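PDB 6N2B: tapirin from Caldicellulosiruptor kristjanssonii, which binds cellulose, probably attaching the extremely thermophilic bacterium to plant biomass through its beta-helical C-terminal domain, which carries a calcium ion. Local coordinates for residues Y210-F215 with M421-L426; I487-P492 with L505-A510. One frame throughout, in Å; residues are numbered along the deposited sequence.

The modelled chain enters near strand 207-211, whose end supplies the first half of interaction 1. It then climbs through successive parallel strands of the beta-helix and returns by way of helix 408-413 to the loop 421-426. Interaction 1 thus closes a circuit of about 200 residues and ties this returning loop to the first strand. Interaction 2 opens later and closes only a short excursion, from strand 487-489 through strand 498-499 to strand 504-508. The two contacts follow one another in series, neither nested nor crossed. Their centres lie about 19 Å apart. Strand 510-513, which begins at the end of segment 505-510, pairs in parallel with strand 207-211 of interaction 1.

Interaction 1 of 2, residues Y210-F215 with M421-L426; sequences YSRGSF and MSVTTL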
ATOM      1  N   TYR A 210      -4.977   7.119  -4.481  1.00 17.65           N
ATOM      2  CA  TYR A 210      -4.790   6.775  -5.886  1.00 19.02           C
ATOM      3  C   TYR A 210      -3.706   7.690  -6.425  1.00 16.12           C
ATOM      4  O   TYR A 210      -3.904   8.904  -6.509  1.00 24.25           O
ATOM      5  CB  TYR A 210      -6.083   6.934  -6.678  1.00 14.18           C
ATOM      6  CG  TYR A 210      -5.979   6.440  -8.103  1.00 21.31           C
ATOM      7  CD1 TYR A 210      -5.468   7.254  -9.106  1.00 21.61           C
ATOM      8  CD2 TYR A 210      -6.396   5.156  -8.449  1.00 22.10           C
ATOM      9  CE1 TYR A 210      -5.370   6.806 -10.403  1.00 18.40           C
ATOM     10  CE2 TYR A 210      -6.304   4.695  -9.750  1.00 13.41           C
ATOM     11  CZ  TYR A 210      -5.792   5.525 -10.723  1.00 20.92           C
ATOM     12  OH  TYR A 210      -5.703   5.082 -12.030  1.00 24.39           O
ATOM     13  N   SER A 211      -2.567   7.122  -6.784  1.00 13.98           N
ATOM     14  CA  SER A 211      -1.444   7.898  -7.297  1.00 15.50           C
ATOM     15  C   SER A 211      -1.148   7.451  -8.722  1.00 21.46           C
ATOM     16  O   SER A 211      -0.737   6.306  -8.949  1.00 20.15           O
ATOM     17  CB  SER A 211      -0.215   7.736  -6.407  1.00 14.72           C
ATOM     18  OG  SER A 211      -0.375   8.450  -5.202  1.00 17.90           O
ATOM     19  N   ARG A 212      -1.368   8.355  -9.682  1.00 23.65           N
ATOM     20  CA  ARG A 212      -1.049   8.054 -11.073  1.00 21.69           C
ATOM     21  C   ARG A 212       0.451   7.877 -11.253  1.00 19.02           C
ATOM     22  O   ARG A 212       0.901   6.983 -11.980  1.00 16.08           O
ATOM     23  CB  ARG A 212      -1.586   9.162 -11.979  1.00 25.24           C
ATOM     24  CG  ARG A 212      -1.311   8.947 -13.457  1.00 35.29           C
ATOM     25  CD  ARG A 212      -2.261   9.761 -14.325  1.00 42.37           C
ATOM     26  NE  ARG A 212      -1.549  10.842 -15.000  1.00 59.37           N
ATOM     27  CZ  ARG A 212      -0.759  10.686 -16.062  1.00 67.94           C
ATOM     28  NH1 ARG A 212      -0.586   9.484 -16.611  1.00 43.33           N
ATOM     29  NH2 ARG A 212      -0.154  11.748 -16.586  1.00 79.52           N
ATOM     30  N   GLY A 213       1.238   8.710 -10.586  1.00 18.55           N
ATOM     31  CA  GLY A 213       2.669   8.517 -10.567  1.00 21.34           C
ATOM     32  C   GLY A 213       3.099   7.806  -9.302  1.00 25.90           C
ATOM     33  O   GLY A 213       2.491   6.809  -8.903  1.00 25.12           O
ATOM     34  N   SER A 214       4.141   8.318  -8.659  1.00 27.26           N
ATOM     35  CA  SER A 214       4.666   7.731  -7.444  1.00 24.74           C
ATOM     36  C   SER A 214       3.884   8.228  -6.226  1.00 28.85           C
ATOM     37  O   SER A 214       3.060   9.146  -6.310  1.00 23.96           O
ATOM     38  CB  SER A 214       6.140   8.075  -7.288  1.00 34.02           C
ATOM     39  OG  SER A 214       6.271   9.334  -6.641  1.00 38.15           O
ATOM     40  N   PHE A 215       4.164   7.607  -5.075  1.00 28.15           N
ATOM     41  CA  PHE A 215       3.490   7.922  -3.812  1.00 22.51           C
ATOM     42  C   PHE A 215       4.527   7.821  -2.701  1.00 22.35           C
ATOM     43  O   PHE A 215       4.901   6.722  -2.288  1.00 25.77           O
ATOM     44  CB  PHE A 215       2.315   6.998  -3.541  1.00 15.07           C
ATOM     45  CG  PHE A 215       1.747   7.144  -2.166  1.00 21.10           C
ATOM     46  CD1 PHE A 215       1.363   8.384  -1.689  1.00 23.10           C
ATOM     47  CD2 PHE A 215       1.589   6.044  -1.348  1.00 17.06           C
ATOM     48  CE1 PHE A 215       0.835   8.516  -0.426  1.00 21.04           C
ATOM     49  CE2 PHE A 215       1.068   6.173  -0.083  1.00 16.11           C
ATOM     50  CZ  PHE A 215       0.691   7.406   0.384  1.00 22.23           C
ATOM     51  N   MET A 421      -8.895   7.226 -17.680  1.00 22.03           N
ATOM     52  CA  MET A 421      -9.058   8.657 -17.477  1.00 20.73           C
ATOM     53  C   MET A 421      -8.210   9.396 -18.491  1.00 27.30           C
ATOM     54  O   MET A 421      -7.313   8.823 -19.120  1.00 29.99           O
ATOM     55  CB  MET A 421      -8.668   9.087 -16.059  1.00 20.66           C
ATOM     56  CG  MET A 421      -7.173   8.950 -15.753  1.00 28.96           C
ATOM     57  SD  MET A 421      -6.731   9.159 -14.004  1.00 34.75           S
ATOM     58  CE  MET A 421      -7.838   7.978 -13.215  1.00 14.88           C
ATOM     59  N   SER A 422      -8.498  10.690 -18.634  1.00 25.13           N
ATOM     60  CA  SER A 422      -7.724  11.584 -19.497  1.00 28.18           C
ATOM     61  C   SER A 422      -7.412  12.832 -18.684  1.00 25.31           C
ATOM     62  O   SER A 422      -8.274  13.694 -18.501  1.00 28.78           O
ATOM     63  CB  SER A 422      -8.485  11.918 -20.775  1.00 28.04           C
ATOM     64  OG  SER A 422      -9.094  10.751 -21.319  1.00 23.46           O
ATOM     65  N   VAL A 423      -6.193  12.926 -18.173  1.00 28.81           N
ATOM     66  CA  VAL A 423      -5.811  14.067 -17.351  1.00 26.31           C
ATOM     67  C   VAL A 423      -5.537  15.251 -18.267  1.00 31.52           C
ATOM     68  O   VAL A 423      -4.751  15.148 -19.215  1.00 35.82           O
ATOM     69  CB  VAL A 423      -4.591  13.739 -16.482  1.00 37.46           C
ATOM     70  CG1 VAL A 423      -4.099  14.983 -15.761  1.00 40.20           C
ATOM     71  CG2 VAL A 423      -4.947  12.656 -15.468  1.00 40.22           C
ATOM     72  N   THR A 424      -6.211  16.375 -18.005  1.00 35.30           N
ATOM     73  CA  THR A 424      -5.910  17.621 -18.687  1.00 34.22           C
ATOM     74  C   THR A 424      -5.454  18.605 -17.617  1.00 29.96           C
ATOM     75  O   THR A 424      -4.322  18.472 -17.108  1.00 42.12           O
ATOM     76  CB  THR A 424      -7.111  18.136 -19.502  1.00 35.15           C
ATOM     77  OG1 THR A 424      -8.330  17.932 -18.779  1.00 25.04           O
ATOM     78  CG2 THR A 424      -7.189  17.426 -20.853  1.00 36.64           C
ATOM     79  N   THR A 425      -6.257  19.591 -17.254  1.00 22.86           N
ATOM     80  CA  THR A 425      -5.876  20.591 -16.273  1.00 25.89           C
ATOM     81  C   THR A 425      -6.839  20.541 -15.089  1.00 37.66           C
ATOM     82  O   THR A 425      -8.036  20.236 -15.248  1.00 38.13           O
ATOM     83  CB  THR A 425      -5.851  21.984 -16.935  1.00 40.24           C
ATOM     84  OG1 THR A 425      -4.644  22.109 -17.709  1.00 43.06           O
ATOM     85  CG2 THR A 425      -5.920  23.115 -15.911  1.00 43.83           C
ATOM     86  N   LEU A 426      -6.310  20.789 -13.903  1.00 38.50           N
ATOM     87  CA  LEU A 426      -7.270  20.795 -12.813  1.00 30.35           C
ATOM     88  C   LEU A 426      -7.859  22.199 -12.646  1.00 33.38           C
ATOM     89  O   LEU A 426      -7.125  23.195 -12.729  1.00 26.78           O
ATOM     90  CB  LEU A 426      -6.599  20.342 -11.519  1.00 25.03           C
ATOM     91  CG  LEU A 426      -6.649  18.846 -11.222  1.00 21.57           C
ATOM     92  CD1 LEU A 426      -6.332  18.047 -12.442  1.00 26.54           C
ATOM     93  CD2 LEU A 426      -5.696  18.488 -10.091  1.00 23.90           C
TER
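Tyr210 and Met421 reach toward each other from opposite directions. The methyl CE of Met421 lies 3.8 Å from Tyr210 OH and 3.9 Å from Tyr210 CE1. It therefore rests at the hydroxyl end of the ring, which it approaches obliquely. Met421 places its CG between the backbone N and the carbonyl carbon (chi1 68°). The chain then runs extended to the sulfur and bends at chi3 (53°), which turns CE to the tyrosine. Both residues are buried, and this is the closely packed part of the contact. The Tyr210 ring also stacks on Tyr229 and touches Leu204 and Phe417, so several neighbours hold it in place.

The second pair, Arg212 and Val423, is looser and partly open to solvent. One valine methyl, CG2, sits 3.9 Å from Arg212 NE and 4.1 Å from Arg212 CD. It touches NE and the last methylene, not the terminal nitrogens. One of these nitrogens, NH1, forms a salt bridge with Asp418, outside the two segments. The arginine chain, bent at chi3, passes the valine on its way there.

No hydrogen bond joins the two segments, and only 153 Å² is buried between them. The loop thus leans on the strand end through side chains alone. Backbone hydrogen bonds instead hold Tyr210 to Ile511 and Thr513, and Ser211 to Tyr229. This is the parallel strand pairing of a beta-helix, with a returning loop packed against the outer side of a coil.

Interaction 2 of 2, residues I487-P492 with L505-A510; sequences ITFSNP and LVIEGA
Leu505 packs its methyl CD2 against the CD2-CE2 side of the Phe489 ring. The two side chains lie aslant to each other. Leu505 CD2 is 3.7 Å from Phe489 CE2 and meets this flank of the ring obliquely. Phe489 carries its CG anti to the carbonyl carbon (chi1 -64°), which sends the ring toward strand 504-508. The same leucine methyl also reaches Pro492, whose CB is 3.9 Å from Leu505 CD2. One methyl therefore touches both the ring and the proline.

Ile507 comes from the opposite direction to Phe489. Its CG1 is anti to the carbonyl carbon and its chain continues extended, so that the terminal methyl does the touching. Ile507 CD1 lies 4.1 Å from Phe489 CE2, again oblique to the ring. Within the first segment, Ile487 CG2 sits 3.6 Å above one face of the Phe489 ring, offset toward the rim.

An alanine in place of Phe489 would probably open a gap beside Leu505 CD2 and Ile507 CD1, which both lose the ring they touch.

All four touching residues are buried, and the contact is purely apolar. It lies inside the beta-helix, near its calcium-bearing end: the side chain of Phe489 is about 9 Å from that of Leu436, a calcium ligand. Ile522 of strand 520-522 touches Phe489, Pro492 and Leu505, while Ile527 of strand 526-531 touches Phe489, Leu505 and Ile507. Leu479 of strand 478-483 also packs on Ile507. Here strand 487-489, paired with strands 457-458 and 520-522, faces strand 504-508, paired with strand 526-531.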
ATOM      1  N   ILE A 487       1.515  17.733  -1.923  1.00 16.68           N
ATOM      2  CA  ILE A 487       0.683  18.285  -0.869  1.00 18.85           C
ATOM      3  C   ILE A 487       1.599  18.598   0.303  1.00 20.03           C
ATOM      4  O   ILE A 487       2.415  17.755   0.696  1.00 19.08           O
ATOM      5  CB  ILE A 487      -0.433  17.303  -0.478  1.00 18.02           C
ATOM      6  CG1 ILE A 487      -1.450  17.210  -1.619  1.00 19.28           C
ATOM      7  CG2 ILE A 487      -1.071  17.697   0.834  1.00 12.25           C
ATOM      8  CD1 ILE A 487      -2.522  16.188  -1.391  1.00 13.96           C
ATOM      9  N   THR A 488       1.503  19.821   0.829  1.00 16.79           N
ATOM     10  CA  THR A 488       2.415  20.269   1.875  1.00 18.86           C
ATOM     11  C   THR A 488       1.629  20.932   2.989  1.00 21.35           C
ATOM     12  O   THR A 488       0.950  21.932   2.756  1.00 25.79           O
ATOM     13  CB  THR A 488       3.461  21.247   1.346  1.00 22.59           C
ATOM     14  OG1 THR A 488       4.285  20.598   0.370  1.00 37.06           O
ATOM     15  CG2 THR A 488       4.330  21.701   2.490  1.00 27.16           C
ATOM     16  N   PHE A 489       1.748  20.404   4.197  1.00 16.91           N
ATOM     17  CA  PHE A 489       1.135  20.997   5.368  1.00 19.94           C
ATOM     18  C   PHE A 489       2.275  21.566   6.211  1.00 25.36           C
ATOM     19  O   PHE A 489       2.902  20.859   7.001  1.00 24.56           O
ATOM     20  CB  PHE A 489       0.309  19.966   6.096  1.00 21.72           C
ATOM     21  CG  PHE A 489      -0.856  19.446   5.288  1.00 24.04           C
ATOM     22  CD1 PHE A 489      -1.643  20.314   4.540  1.00 24.97           C
ATOM     23  CD2 PHE A 489      -1.157  18.090   5.261  1.00 25.43           C
ATOM     24  CE1 PHE A 489      -2.716  19.837   3.790  1.00 23.76           C
ATOM     25  CE2 PHE A 489      -2.231  17.606   4.528  1.00 24.59           C
ATOM     26  CZ  PHE A 489      -3.011  18.476   3.793  1.00 26.84           C
ATOM     27  N   SER A 490       2.548  22.861   6.012  1.00 26.79           N
ATOM     28  CA  SER A 490       3.673  23.543   6.652  1.00 28.85           C
ATOM     29  C   SER A 490       3.410  23.897   8.102  1.00 28.10           C
ATOM     30  O   SER A 490       4.365  24.125   8.860  1.00 25.59           O
ATOM     31  CB  SER A 490       4.014  24.836   5.900  1.00 27.41           C
ATOM     32  OG  SER A 490       5.038  24.601   4.950  1.00 44.80           O
ATOM     33  N   ASN A 491       2.154  23.959   8.483  1.00 21.93           N
ATOM     34  CA  ASN A 491       1.693  24.402   9.777  1.00 20.05           C
ATOM     35  C   ASN A 491       0.404  23.656  10.104  1.00 23.06           C
ATOM     36  O   ASN A 491      -0.646  24.277  10.314  1.00 19.03           O
ATOM     37  CB  ASN A 491       1.486  25.915   9.752  1.00 19.70           C
ATOM     38  CG  ASN A 491       1.814  26.556  11.072  1.00 27.21           C
ATOM     39  OD1 ASN A 491       2.280  25.885  11.997  1.00 36.86           O
ATOM     40  ND2 ASN A 491       1.570  27.860  11.181  1.00 29.49           N
ATOM     41  N   PRO A 492       0.441  22.324  10.156  1.00 27.84           N
ATOM     42  CA  PRO A 492      -0.818  21.560  10.249  1.00 23.21           C
ATOM     43  C   PRO A 492      -1.730  21.940  11.415  1.00 24.06           C
ATOM     44  O   PRO A 492      -2.945  21.738  11.303  1.00 26.87           O
ATOM     45  CB  PRO A 492      -0.338  20.105  10.367  1.00 23.06           C
ATOM     46  CG  PRO A 492       1.106  20.187  10.745  1.00 22.74           C
ATOM     47  CD  PRO A 492       1.622  21.443  10.130  1.00 23.26           C
ATOM     48  N   LEU A 505      -3.070  15.084  11.839  1.00 27.47           N
ATOM     49  CA  LEU A 505      -4.073  15.576  10.911  1.00 20.84           C
ATOM     50  C   LEU A 505      -4.985  14.425  10.508  1.00 20.93           C
ATOM     51  O   LEU A 505      -4.519  13.446   9.926  1.00 26.91           O
ATOM     52  CB  LEU A 505      -3.355  16.121   9.692  1.00 20.48           C
ATOM     53  CG  LEU A 505      -3.870  17.302   8.925  1.00 26.73           C
ATOM     54  CD1 LEU A 505      -4.478  18.311   9.888  1.00 28.70           C
ATOM     55  CD2 LEU A 505      -2.644  17.861   8.214  1.00 18.22           C
ATOM     56  N   VAL A 506      -6.273  14.516  10.804  1.00 20.75           N
ATOM     57  CA  VAL A 506      -7.214  13.440  10.487  1.00 23.84           C
ATOM     58  C   VAL A 506      -8.021  13.830   9.243  1.00 23.15           C
ATOM     59  O   VAL A 506      -8.996  14.586   9.316  1.00 23.43           O
ATOM     60  CB  VAL A 506      -8.115  13.119  11.681  1.00 21.13           C
ATOM     61  CG1 VAL A 506      -9.115  12.062  11.302  1.00 22.82           C
ATOM     62  CG2 VAL A 506      -7.274  12.653  12.858  1.00 21.52           C
ATOM     63  N   ILE A 507      -7.636  13.299   8.088  1.00 13.71           N
ATOM     64  CA  ILE A 507      -8.364  13.517   6.848  1.00 15.94           C
ATOM     65  C   ILE A 507      -9.277  12.325   6.595  1.00 22.06           C
ATOM     66  O   ILE A 507      -8.799  11.197   6.409  1.00 25.10           O
ATOM     67  CB  ILE A 507      -7.410  13.717   5.667  1.00 21.89           C
ATOM     68  CG1 ILE A 507      -6.478  14.905   5.928  1.00 19.49           C
ATOM     69  CG2 ILE A 507      -8.213  13.900   4.389  1.00 14.90           C
ATOM     70  CD1 ILE A 507      -5.139  14.788   5.242  1.00 13.22           C
ATOM     71  N   GLU A 508     -10.585  12.573   6.561  1.00 19.09           N
ATOM     72  CA  GLU A 508     -11.578  11.559   6.233  1.00 11.31           C
ATOM     73  C   GLU A 508     -12.041  11.804   4.798  1.00 23.47           C
ATOM     74  O   GLU A 508     -12.686  12.826   4.515  1.00 21.39           O
ATOM     75  CB  GLU A 508     -12.757  11.624   7.199  1.00 13.60           C
ATOM     76  CG  GLU A 508     -12.384  11.535   8.675  1.00 18.48           C
ATOM     77  CD  GLU A 508     -13.545  11.030   9.550  1.00 23.17           C
ATOM     78  OE1 GLU A 508     -14.499  10.454   8.989  1.00 21.77           O
ATOM     79  OE2 GLU A 508     -13.508  11.196  10.794  1.00 21.26           O
ATOM     80  N   GLY A 509     -11.730  10.863   3.894  1.00 18.54           N
ATOM     81  CA  GLY A 509     -12.044  11.015   2.483  1.00 12.34           C
ATOM     82  C   GLY A 509     -11.064  10.250   1.614  1.00 17.62           C
ATOM     83  O   GLY A 509     -11.028   9.022   1.703  1.00 20.56           O
ATOM     84  N   ALA A 510     -10.271  10.926   0.780  1.00  9.70           N
ATOM     85  CA  ALA A 510      -9.332  10.226  -0.094  1.00 12.79           C
ATOM     86  C   ALA A 510      -8.448  11.248  -0.795  1.00 16.20           C
ATOM     87  O   ALA A 510      -8.770  12.433  -0.849  1.00 20.09           O
ATOM     88  CB  ALA A 510     -10.043   9.349  -1.133  1.00 12.04           C
TER